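PDB 2DY1: elongation factor G from Thermus thermophilus, which binds GTP and magnesium and probably acts as a translational GTPase in the elongation phase of protein synthesis. Local coordinates for residues 418-426 against 449-457; 573-584 against 609-620. All coordinates share one frame; numbering follows the deposited sequence.

Contacts 1 and 2 follow one another along the chain, the first closing before the second opens, and their centres lie about 22 Å apart. Contact 1 sets the hairpin turn of domain III, a four-stranded antiparallel sheet with two helices, against the segment leaving that sheet for domain IV. Contact 2 pairs strands 569-583 and 610-618 in the C-terminal domain. The outgoing segment links the two: strand 457-460, which Arg457 begins, pairs with strand 569-583, while Val454 CG1 packs 3.5 Å from Pro574 CD and Tyr456 CE1 lies 3.6 Å from Glu573 CB. Domains III, IV and the C-terminal domain thus meet around residues 454-457, well away from the GTP site.

Contact 1 of 2, residues 418-426 against 449-457; sequences EETGELLLW and FSVPKVPYR
Thr420 and Pro455 bring their CA atoms to 6.3 Å, but the backbones of 418-426 and 449-457 spread to 8.8 Å between the CA atoms of Leu425 and Phe449, where strand 383-389 lies between their strands in the domain III sheet. Side chains and waters therefore make the polar links. Glu419, its CG anti to the backbone N (chi1 -164°) and the chain extended beyond, carries its carboxylate past Pro455 CB to Arg457. The guanidinium grips it side-on: NE reaches OE1 at 2.9 Å in an almost straight bond, and NH2 reaches OE2 at 2.8 Å on the syn lone pair, the two planes nearly coplanar. A leucine in place of Arg457 has neither donor, and the Glu419 carboxylate would probably lose its charged mate and be freer to turn. Water 1 bridges Glu419 OE1 and Tyr456 O.

Glu422 is the second anchor. Lys453 N donates to OE1 at 2.9 Å from above the carboxylate plane, and water 2 donates to the same oxygen while also meeting Thr420 OG1. Water 3 ties OE2 to Val451 O and to Ser450 OG, which also bonds His388. The aliphatic part of Lys453 crosses this carboxylate, CG 3.4 Å from OE2, although NZ makes no contact with it. Leu424 CD2 touches Pro452 CB at 4.0 Å, and Leu425 CD2 meets the Phe449 ring obliquely. Glu419 is thus held by a guanidinium and Glu422 by a backbone amide and waters, so domain III meets the segment entering domain IV through a largely polar, partly water-mediated link.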
loop_
_atom_site.group_PDB
_atom_site.type_symbol
_atom_site.label_atom_id
_atom_site.label_comp_id
_atom_site.label_asym_id
_atom_site.label_seq_id
_atom_site.Cartn_x
_atom_site.Cartn_y
_atom_site.Cartn_z
ATOM N N GLU A 418 -3.077 21.182 9.929
ATOM C CA GLU A 418 -3.510 22.572 10.053
ATOM C C GLU A 418 -3.945 22.951 11.466
ATOM O O GLU A 418 -3.451 23.908 12.061
ATOM C CB GLU A 418 -4.687 22.830 9.110
ATOM C CG GLU A 418 -4.526 22.247 7.718
ATOM C CD GLU A 418 -5.791 22.375 6.886
ATOM O OE1 GLU A 418 -6.844 21.853 7.315
ATOM O OE2 GLU A 418 -5.732 22.996 5.802
ATOM N N GLU A 419 -4.878 22.171 11.987
ATOM C CA GLU A 419 -5.476 22.391 13.292
ATOM C C GLU A 419 -4.598 22.237 14.540
ATOM O O GLU A 419 -4.583 23.119 15.395
ATOM C CB GLU A 419 -6.702 21.492 13.380
ATOM C CG GLU A 419 -7.667 21.817 14.469
ATOM C CD GLU A 419 -8.997 21.135 14.246
ATOM O OE1 GLU A 419 -9.783 21.044 15.202
ATOM O OE2 GLU A 419 -9.259 20.691 13.106
ATOM N N THR A 420 -3.864 21.132 14.650
ATOM C CA THR A 420 -3.014 20.896 15.821
ATOM C C THR A 420 -1.578 21.394 15.669
ATOM O O THR A 420 -0.837 21.497 16.651
ATOM C CB THR A 420 -2.948 19.398 16.152
ATOM O OG1 THR A 420 -2.314 18.706 15.069
ATOM C CG2 THR A 420 -4.353 18.832 16.366
ATOM N N GLY A 421 -1.182 21.678 14.432
ATOM C CA GLY A 421 0.165 22.153 14.161
ATOM C C GLY A 421 1.221 21.063 14.018
ATOM O O GLY A 421 2.363 21.353 13.678
ATOM N N GLU A 422 0.858 19.807 14.246
ATOM C CA GLU A 422 1.861 18.750 14.150
ATOM C C GLU A 422 2.205 18.336 12.722
ATOM O O GLU A 422 1.411 18.526 11.802
ATOM C CB GLU A 422 1.394 17.513 14.925
ATOM C CG GLU A 422 1.167 17.755 16.410
ATOM C CD GLU A 422 0.932 16.470 17.179
ATOM O OE1 GLU A 422 0.031 15.712 16.799
ATOM O OE2 GLU A 422 1.652 16.223 18.169
ATOM N N LEU A 423 3.407 17.784 12.555
ATOM C CA LEU A 423 3.856 17.260 11.270
ATOM C C LEU A 423 3.533 15.766 11.367
ATOM O O LEU A 423 4.121 15.043 12.174
ATOM C CB LEU A 423 5.360 17.466 11.093
ATOM C CG LEU A 423 5.945 16.849 9.823
ATOM C CD1 LEU A 423 5.296 17.491 8.594
ATOM C CD2 LEU A 423 7.436 17.031 9.799
ATOM N N LEU A 424 2.606 15.297 10.542
ATOM C CA LEU A 424 2.207 13.901 10.617
ATOM C C LEU A 424 2.750 13.076 9.485
ATOM O O LEU A 424 2.858 13.549 8.357
ATOM C CB LEU A 424 0.685 13.774 10.598
ATOM C CG LEU A 424 -0.120 14.514 11.671
ATOM C CD1 LEU A 424 -1.587 14.193 11.474
ATOM C CD2 LEU A 424 0.353 14.094 13.080
ATOM N N LEU A 425 3.113 11.842 9.813
ATOM C CA LEU A 425 3.569 10.873 8.822
ATOM C C LEU A 425 2.513 9.768 8.859
ATOM O O LEU A 425 2.184 9.239 9.919
ATOM C CB LEU A 425 4.928 10.287 9.181
ATOM C CG LEU A 425 5.471 9.294 8.124
ATOM C CD1 LEU A 425 5.746 10.005 6.804
ATOM C CD2 LEU A 425 6.752 8.668 8.649
ATOM N N TRP A 426 1.937 9.457 7.707
ATOM C CA TRP A 426 0.925 8.413 7.611
ATOM C C TRP A 426 1.502 7.214 6.894
ATOM O O TRP A 426 2.097 7.361 5.823
ATOM C CB TRP A 426 -0.259 8.887 6.801
ATOM C CG TRP A 426 -1.050 9.962 7.420
ATOM C CD1 TRP A 426 -0.807 11.306 7.369
ATOM C CD2 TRP A 426 -2.287 9.793 8.102
ATOM N NE1 TRP A 426 -1.836 11.987 7.973
ATOM C CE2 TRP A 426 -2.760 11.083 8.431
ATOM C CE3 TRP A 426 -3.047 8.675 8.467
ATOM C CZ2 TRP A 426 -3.966 11.287 9.109
ATOM C CZ3 TRP A 426 -4.248 8.874 9.137
ATOM C CH2 TRP A 426 -4.696 10.175 9.451
ATOM N N PHE A 449 8.605 9.219 16.948
ATOM C CA PHE A 449 7.168 9.249 16.684
ATOM C C PHE A 449 6.397 9.395 17.995
ATOM O O PHE A 449 6.808 8.860 19.028
ATOM C CB PHE A 449 6.690 7.930 16.059
ATOM C CG PHE A 449 7.328 7.592 14.746
ATOM C CD1 PHE A 449 7.843 8.571 13.917
ATOM C CD2 PHE A 449 7.322 6.269 14.299
ATOM C CE1 PHE A 449 8.336 8.248 12.658
ATOM C CE2 PHE A 449 7.813 5.940 13.039
ATOM C CZ PHE A 449 8.316 6.927 12.218
ATOM N N SER A 450 5.279 10.116 17.954
ATOM C CA SER A 450 4.403 10.216 19.117
ATOM C C SER A 450 2.960 10.025 18.639
ATOM O O SER A 450 2.673 10.078 17.438
ATOM C CB SER A 450 4.550 11.571 19.814
ATOM O OG SER A 450 4.080 12.628 19.004
ATOM N N VAL A 451 2.046 9.764 19.568
ATOM C CA VAL A 451 0.652 9.613 19.203
ATOM C C VAL A 451 0.175 11.024 18.864
ATOM O O VAL A 451 0.406 11.966 19.631
ATOM C CB VAL A 451 -0.186 9.081 20.384
ATOM C CG1 VAL A 451 -1.651 9.004 19.990
ATOM C CG2 VAL A 451 0.326 7.702 20.813
ATOM N N PRO A 452 -0.492 11.198 17.713
ATOM C CA PRO A 452 -0.969 12.538 17.344
ATOM C C PRO A 452 -1.922 13.126 18.375
ATOM O O PRO A 452 -2.684 12.400 19.021
ATOM C CB PRO A 452 -1.703 12.304 16.019
ATOM C CG PRO A 452 -0.979 11.093 15.429
ATOM C CD PRO A 452 -0.783 10.213 16.656
ATOM N N LYS A 453 -1.884 14.446 18.493
ATOM C CA LYS A 453 -2.789 15.163 19.388
ATOM C C LYS A 453 -4.190 15.089 18.785
ATOM O O LYS A 453 -4.347 15.113 17.567
ATOM C CB LYS A 453 -2.355 16.618 19.500
ATOM C CG LYS A 453 -1.047 16.803 20.224
ATOM C CD LYS A 453 -0.649 18.255 20.228
ATOM C CE LYS A 453 0.647 18.471 20.982
ATOM N NZ LYS A 453 1.032 19.910 20.953
ATOM N N VAL A 454 -5.208 14.999 19.636
ATOM C CA VAL A 454 -6.585 14.922 19.165
ATOM C C VAL A 454 -7.095 16.319 18.843
ATOM O O VAL A 454 -6.883 17.261 19.604
ATOM C CB VAL A 454 -7.504 14.291 20.234
ATOM C CG1 VAL A 454 -8.961 14.360 19.797
ATOM C CG2 VAL A 454 -7.103 12.838 20.456
ATOM N N PRO A 455 -7.756 16.473 17.692
ATOM C CA PRO A 455 -8.280 17.787 17.315
ATOM C C PRO A 455 -9.613 18.100 18.000
ATOM O O PRO A 455 -10.680 18.046 17.379
ATOM C CB PRO A 455 -8.399 17.681 15.797
ATOM C CG PRO A 455 -8.767 16.243 15.610
ATOM C CD PRO A 455 -7.834 15.531 16.562
ATOM N N TYR A 456 -9.542 18.410 19.289
ATOM C CA TYR A 456 -10.735 18.758 20.054
ATOM C C TYR A 456 -11.301 20.055 19.494
ATOM O O TYR A 456 -10.603 20.830 18.840
ATOM C CB TYR A 456 -10.389 18.966 21.530
ATOM C CG TYR A 456 -10.002 17.704 22.247
ATOM C CD1 TYR A 456 -10.956 16.739 22.563
ATOM C CD2 TYR A 456 -8.674 17.456 22.583
ATOM C CE1 TYR A 456 -10.591 15.545 23.202
ATOM C CE2 TYR A 456 -8.301 16.271 23.216
ATOM C CZ TYR A 456 -9.260 15.324 23.518
ATOM O OH TYR A 456 -8.876 14.145 24.119
ATOM N N ARG A 457 -12.580 20.285 19.744
ATOM C CA ARG A 457 -13.207 21.506 19.281
ATOM C C ARG A 457 -14.130 21.987 20.375
ATOM O O ARG A 457 -14.179 21.392 21.453
ATOM C CB ARG A 457 -13.958 21.259 17.975
ATOM C CG ARG A 457 -12.980 20.950 16.852
ATOM C CD ARG A 457 -13.576 21.058 15.481
ATOM N NE ARG A 457 -12.569 20.731 14.478
ATOM C CZ ARG A 457 -12.868 20.329 13.254
ATOM N NH1 ARG A 457 -14.140 20.226 12.899
ATOM N NH2 ARG A 457 -11.907 19.980 12.410
HETATM O O HOH W 1 -8.320 21.125 17.352
HETATM O O HOH W 2 -2.175 16.199 15.329
HETATM O O HOH W 3 1.903 14.102 19.777
#

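Contact 2 of 2, residues 573-584 against 609-620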
loop_
_atom_site.group_PDB
_atom_site.type_symbol
_atom_site.label_atom_id
_atom_site.label_comp_id
_atom_site.label_asym_id
_atom_site.label_seq_id
_atom_site.Cartn_x
_atom_site.Cartn_y
_atom_site.Cartn_z
ATOM N N GLU A 573 -15.242 16.264 21.100
ATOM C CA GLU A 573 -14.143 15.398 20.682
ATOM C C GLU A 573 -14.582 14.619 19.462
ATOM O O GLU A 573 -15.769 14.380 19.259
ATOM C CB GLU A 573 -13.739 14.433 21.807
ATOM C CG GLU A 573 -14.752 13.349 22.107
ATOM C CD GLU A 573 -14.283 12.431 23.226
ATOM O OE1 GLU A 573 -13.107 12.013 23.192
ATOM O OE2 GLU A 573 -15.089 12.124 24.131
ATOM N N PRO A 574 -13.625 14.216 18.611
ATOM C CA PRO A 574 -14.070 13.465 17.441
ATOM C C PRO A 574 -14.410 12.016 17.766
ATOM O O PRO A 574 -13.710 11.358 18.533
ATOM C CB PRO A 574 -12.900 13.608 16.468
ATOM C CG PRO A 574 -11.733 13.804 17.350
ATOM C CD PRO A 574 -12.231 14.661 18.472
ATOM N N ILE A 575 -15.512 11.549 17.182
ATOM C CA ILE A 575 -16.000 10.184 17.352
ATOM C C ILE A 575 -15.815 9.468 16.020
ATOM O O ILE A 575 -16.126 10.016 14.967
ATOM C CB ILE A 575 -17.509 10.170 17.717
ATOM C CG1 ILE A 575 -17.733 10.908 19.040
ATOM C CG2 ILE A 575 -18.021 8.723 17.798
ATOM C CD1 ILE A 575 -16.876 10.424 20.193
ATOM N N TYR A 576 -15.296 8.245 16.062
ATOM C CA TYR A 576 -15.066 7.477 14.847
ATOM C C TYR A 576 -15.889 6.197 14.798
ATOM O O TYR A 576 -16.302 5.667 15.836
ATOM C CB TYR A 576 -13.574 7.107 14.731
ATOM C CG TYR A 576 -12.696 8.214 14.173
ATOM C CD1 TYR A 576 -12.649 9.471 14.780
ATOM C CD2 TYR A 576 -11.955 8.015 13.002
ATOM C CE1 TYR A 576 -11.891 10.510 14.221
ATOM C CE2 TYR A 576 -11.197 9.037 12.441
ATOM C CZ TYR A 576 -11.175 10.285 13.056
ATOM O OH TYR A 576 -10.469 11.312 12.474
ATOM N N ARG A 577 -16.164 5.735 13.582
ATOM C CA ARG A 577 -16.855 4.465 13.401
ATOM C C ARG A 577 -15.752 3.418 13.324
ATOM O O ARG A 577 -14.834 3.567 12.518
ATOM C CB ARG A 577 -17.764 4.460 12.145
ATOM C CG ARG A 577 -17.377 5.272 10.888
ATOM C CD ARG A 577 -18.373 4.943 9.759
ATOM N NE ARG A 577 -18.537 5.900 8.652
ATOM C CZ ARG A 577 -18.998 7.143 8.773
ATOM N NH1 ARG A 577 -19.334 7.619 9.963
ATOM N NH2 ARG A 577 -19.171 7.895 7.694
ATOM N N LEU A 578 -15.813 2.414 14.197
ATOM C CA LEU A 578 -14.787 1.382 14.242
ATOM C C LEU A 578 -15.348 0.006 13.908
ATOM O O LEU A 578 -16.260 -0.487 14.576
ATOM C CB LEU A 578 -14.137 1.366 15.635
ATOM C CG LEU A 578 -12.908 0.514 16.007
ATOM C CD1 LEU A 578 -13.318 -0.547 17.009
ATOM C CD2 LEU A 578 -12.269 -0.109 14.780
ATOM N N LYS A 579 -14.792 -0.609 12.868
ATOM C CA LYS A 579 -15.206 -1.943 12.447
ATOM C C LYS A 579 -14.076 -2.899 12.798
ATOM O O LYS A 579 -12.929 -2.669 12.423
ATOM C CB LYS A 579 -15.457 -1.973 10.939
ATOM C CG LYS A 579 -16.607 -1.087 10.483
ATOM C CD LYS A 579 -16.830 -1.185 8.979
ATOM C CE LYS A 579 -18.045 -0.371 8.546
ATOM N NZ LYS A 579 -18.294 -0.471 7.079
ATOM N N VAL A 580 -14.395 -3.961 13.529
ATOM C CA VAL A 580 -13.378 -4.929 13.915
ATOM C C VAL A 580 -13.767 -6.350 13.522
ATOM O O VAL A 580 -14.849 -6.826 13.864
ATOM C CB VAL A 580 -13.111 -4.889 15.445
ATOM C CG1 VAL A 580 -12.067 -5.933 15.823
ATOM C CG2 VAL A 580 -12.630 -3.513 15.852
ATOM N N LEU A 581 -12.881 -7.012 12.786
ATOM C CA LEU A 581 -13.101 -8.388 12.356
ATOM C C LEU A 581 -12.235 -9.229 13.285
ATOM O O LEU A 581 -11.021 -9.030 13.355
ATOM C CB LEU A 581 -12.650 -8.570 10.902
ATOM C CG LEU A 581 -13.045 -9.845 10.149
ATOM C CD1 LEU A 581 -12.490 -11.060 10.858
ATOM C CD2 LEU A 581 -14.558 -9.936 10.039
ATOM N N ALA A 582 -12.848 -10.163 14.005
ATOM C CA ALA A 582 -12.084 -10.986 14.932
ATOM C C ALA A 582 -12.646 -12.388 15.116
ATOM O O ALA A 582 -13.847 -12.618 14.957
ATOM C CB ALA A 582 -11.988 -10.288 16.283
ATOM N N PRO A 583 -11.769 -13.347 15.457
ATOM C CA PRO A 583 -12.176 -14.738 15.672
ATOM C C PRO A 583 -13.291 -14.761 16.703
ATOM O O PRO A 583 -13.331 -13.915 17.597
ATOM C CB PRO A 583 -10.897 -15.389 16.189
ATOM C CG PRO A 583 -9.823 -14.606 15.495
ATOM C CD PRO A 583 -10.318 -13.191 15.654
ATOM N N GLN A 584 -14.196 -15.723 16.584
ATOM C CA GLN A 584 -15.304 -15.809 17.520
ATOM C C GLN A 584 -14.849 -15.969 18.971
ATOM O O GLN A 584 -15.400 -15.327 19.867
ATOM C CB GLN A 584 -16.251 -16.947 17.117
ATOM C CG GLN A 584 -15.632 -18.331 17.076
ATOM C CD GLN A 584 -16.242 -19.259 18.110
ATOM O OE1 GLN A 584 -15.925 -19.178 19.296
ATOM N NE2 GLN A 584 -17.136 -20.136 17.666
ATOM N N ALA A 609 -16.281 -18.409 11.307
ATOM C CA ALA A 609 -16.034 -18.423 12.743
ATOM C C ALA A 609 -15.603 -17.025 13.165
ATOM O O ALA A 609 -15.302 -16.773 14.331
ATOM C CB ALA A 609 -14.963 -19.418 13.076
ATOM N N LEU A 610 -15.565 -16.123 12.190
ATOM C CA LEU A 610 -15.194 -14.737 12.432
ATOM C C LEU A 610 -16.467 -13.924 12.592
ATOM O O LEU A 610 -17.537 -14.330 12.137
ATOM C CB LEU A 610 -14.385 -14.184 11.254
ATOM C CG LEU A 610 -12.940 -14.660 11.081
ATOM C CD1 LEU A 610 -12.376 -14.144 9.763
ATOM C CD2 LEU A 610 -12.105 -14.166 12.249
ATOM N N SER A 611 -16.350 -12.777 13.248
ATOM C CA SER A 611 -17.496 -11.904 13.445
ATOM C C SER A 611 -17.049 -10.459 13.264
ATOM O O SER A 611 -15.934 -10.097 13.630
ATOM C CB SER A 611 -18.092 -12.098 14.842
ATOM O OG SER A 611 -17.215 -11.616 15.842
ATOM N N VAL A 612 -17.920 -9.644 12.680
ATOM C CA VAL A 612 -17.624 -8.234 12.457
ATOM C C VAL A 612 -18.305 -7.399 13.537
ATOM O O VAL A 612 -19.526 -7.432 13.676
ATOM C CB VAL A 612 -18.137 -7.760 11.076
ATOM C CG1 VAL A 612 -17.747 -6.305 10.843
ATOM C CG2 VAL A 612 -17.575 -8.650 9.978
ATOM N N VAL A 613 -17.510 -6.661 14.305
ATOM C CA VAL A 613 -18.051 -5.817 15.363
ATOM C C VAL A 613 -18.069 -4.360 14.904
ATOM O O VAL A 613 -17.038 -3.810 14.521
ATOM C CB VAL A 613 -17.206 -5.916 16.655
ATOM C CG1 VAL A 613 -17.787 -5.009 17.729
ATOM C CG2 VAL A 613 -17.168 -7.355 17.143
ATOM N N HIS A 614 -19.252 -3.751 14.929
ATOM C CA HIS A 614 -19.419 -2.355 14.530
ATOM C C HIS A 614 -19.561 -1.513 15.783
ATOM O O HIS A 614 -20.395 -1.807 16.640
ATOM C CB HIS A 614 -20.680 -2.177 13.684
ATOM C CG HIS A 614 -20.637 -2.884 12.369
ATOM N ND1 HIS A 614 -19.863 -2.449 11.315
ATOM C CD2 HIS A 614 -21.287 -3.988 11.930
ATOM C CE1 HIS A 614 -20.041 -3.253 10.281
ATOM N NE2 HIS A 614 -20.900 -4.195 10.627
ATOM N N ALA A 615 -18.762 -0.461 15.893
ATOM C CA ALA A 615 -18.838 0.389 17.063
ATOM C C ALA A 615 -18.480 1.834 16.751
ATOM O O ALA A 615 -18.017 2.152 15.658
ATOM C CB ALA A 615 -17.913 -0.147 18.150
ATOM N N GLU A 616 -18.739 2.702 17.723
ATOM C CA GLU A 616 -18.398 4.112 17.631
ATOM C C GLU A 616 -17.521 4.294 18.851
ATOM O O GLU A 616 -17.840 3.795 19.931
ATOM C CB GLU A 616 -19.633 5.015 17.722
ATOM C CG GLU A 616 -20.411 5.135 16.423
ATOM C CD GLU A 616 -21.318 6.358 16.391
ATOM O OE1 GLU A 616 -21.544 6.967 17.461
ATOM O OE2 GLU A 616 -21.809 6.703 15.292
ATOM N N VAL A 617 -16.408 4.993 18.683
ATOM C CA VAL A 617 -15.476 5.182 19.776
ATOM C C VAL A 617 -14.751 6.508 19.615
ATOM O O VAL A 617 -14.519 6.959 18.496
ATOM C CB VAL A 617 -14.432 4.035 19.779
ATOM C CG1 VAL A 617 -13.713 3.997 18.432
ATOM C CG2 VAL A 617 -13.431 4.225 20.910
ATOM N N PRO A 618 -14.395 7.156 20.733
ATOM C CA PRO A 618 -13.687 8.434 20.664
ATOM C C PRO A 618 -12.326 8.215 20.013
ATOM O O PRO A 618 -11.621 7.268 20.369
ATOM C CB PRO A 618 -13.532 8.826 22.125
ATOM C CG PRO A 618 -14.703 8.184 22.779
ATOM C CD PRO A 618 -14.746 6.834 22.127
ATOM N N LEU A 619 -11.952 9.078 19.074
ATOM C CA LEU A 619 -10.656 8.938 18.417
ATOM C C LEU A 619 -9.543 8.876 19.460
ATOM O O LEU A 619 -8.550 8.170 19.291
ATOM C CB LEU A 619 -10.399 10.129 17.488
ATOM C CG LEU A 619 -9.001 10.190 16.869
ATOM C CD1 LEU A 619 -8.881 9.080 15.821
ATOM C CD2 LEU A 619 -8.771 11.556 16.238
ATOM N N ALA A 620 -9.723 9.618 20.545
ATOM C CA ALA A 620 -8.736 9.695 21.608
ATOM C C ALA A 620 -8.496 8.361 22.303
ATOM O O ALA A 620 -7.509 8.203 23.012
ATOM C CB ALA A 620 -9.165 10.739 22.634
HETATM O O HOH W 4 -11.742 11.629 20.917
#
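Pro574 O receives two donors: Leu619 N at 2.9 Å, and water 4, which also donates to Glu573 OE1 and accepts from Ala620 N. This grip closes one end of an antiparallel pair, strands 573-583 and 610-618, the central strands of a ferredoxin-like beta-alpha-beta-beta-alpha-beta fold. From Tyr576 opposite Val617 to Ala582 opposite Ser611, every second residue pair exchanges two backbone hydrogen bonds; Val613 N to Val580 O, at 2.7 Å, is among the shorter. Glu573 OE2 is salt-bridged to Arg598.

One face carries Tyr576, Leu578, Val580, Ala582, Ser611, Val613, Ala615 and Val617. It is largely apolar, with Leu578 CB against Val617 CG1 at 3.9 Å, and helix 587-596 packs on it through Val587, Val590, Leu591 and Leu594. Ser611 OG is buried here without a partner in the model. Near the gripped end, Leu619 lies alongside Tyr576 and sets CD1 over one ring face, 3.8 Å from the centroid, as a CH-pi contact. With chi1 at 173°, Leu619 CG swings away from the backbone N, which lays the branch along the tyrosine and brings CD2 onto Pro574 CG.

Ile575, Arg577, Lys579 and Leu581 occupy the opposite face with Val612, His614, Glu616 and Pro618. Ile575 CD1 packs beside Pro618 CG at 4.1 Å. Leu581 wedges between its neighbours across the pair, CD1 against Leu610 CD1 and CD2 against Val612 CG2, each at 3.3 Å, closer than usual for carbons. Midway along, the extended Lys579 chain runs past the ND1-CE1 edge of His614, its CG 3.6 Å from ND1 and its CE at the ring edge, in plane.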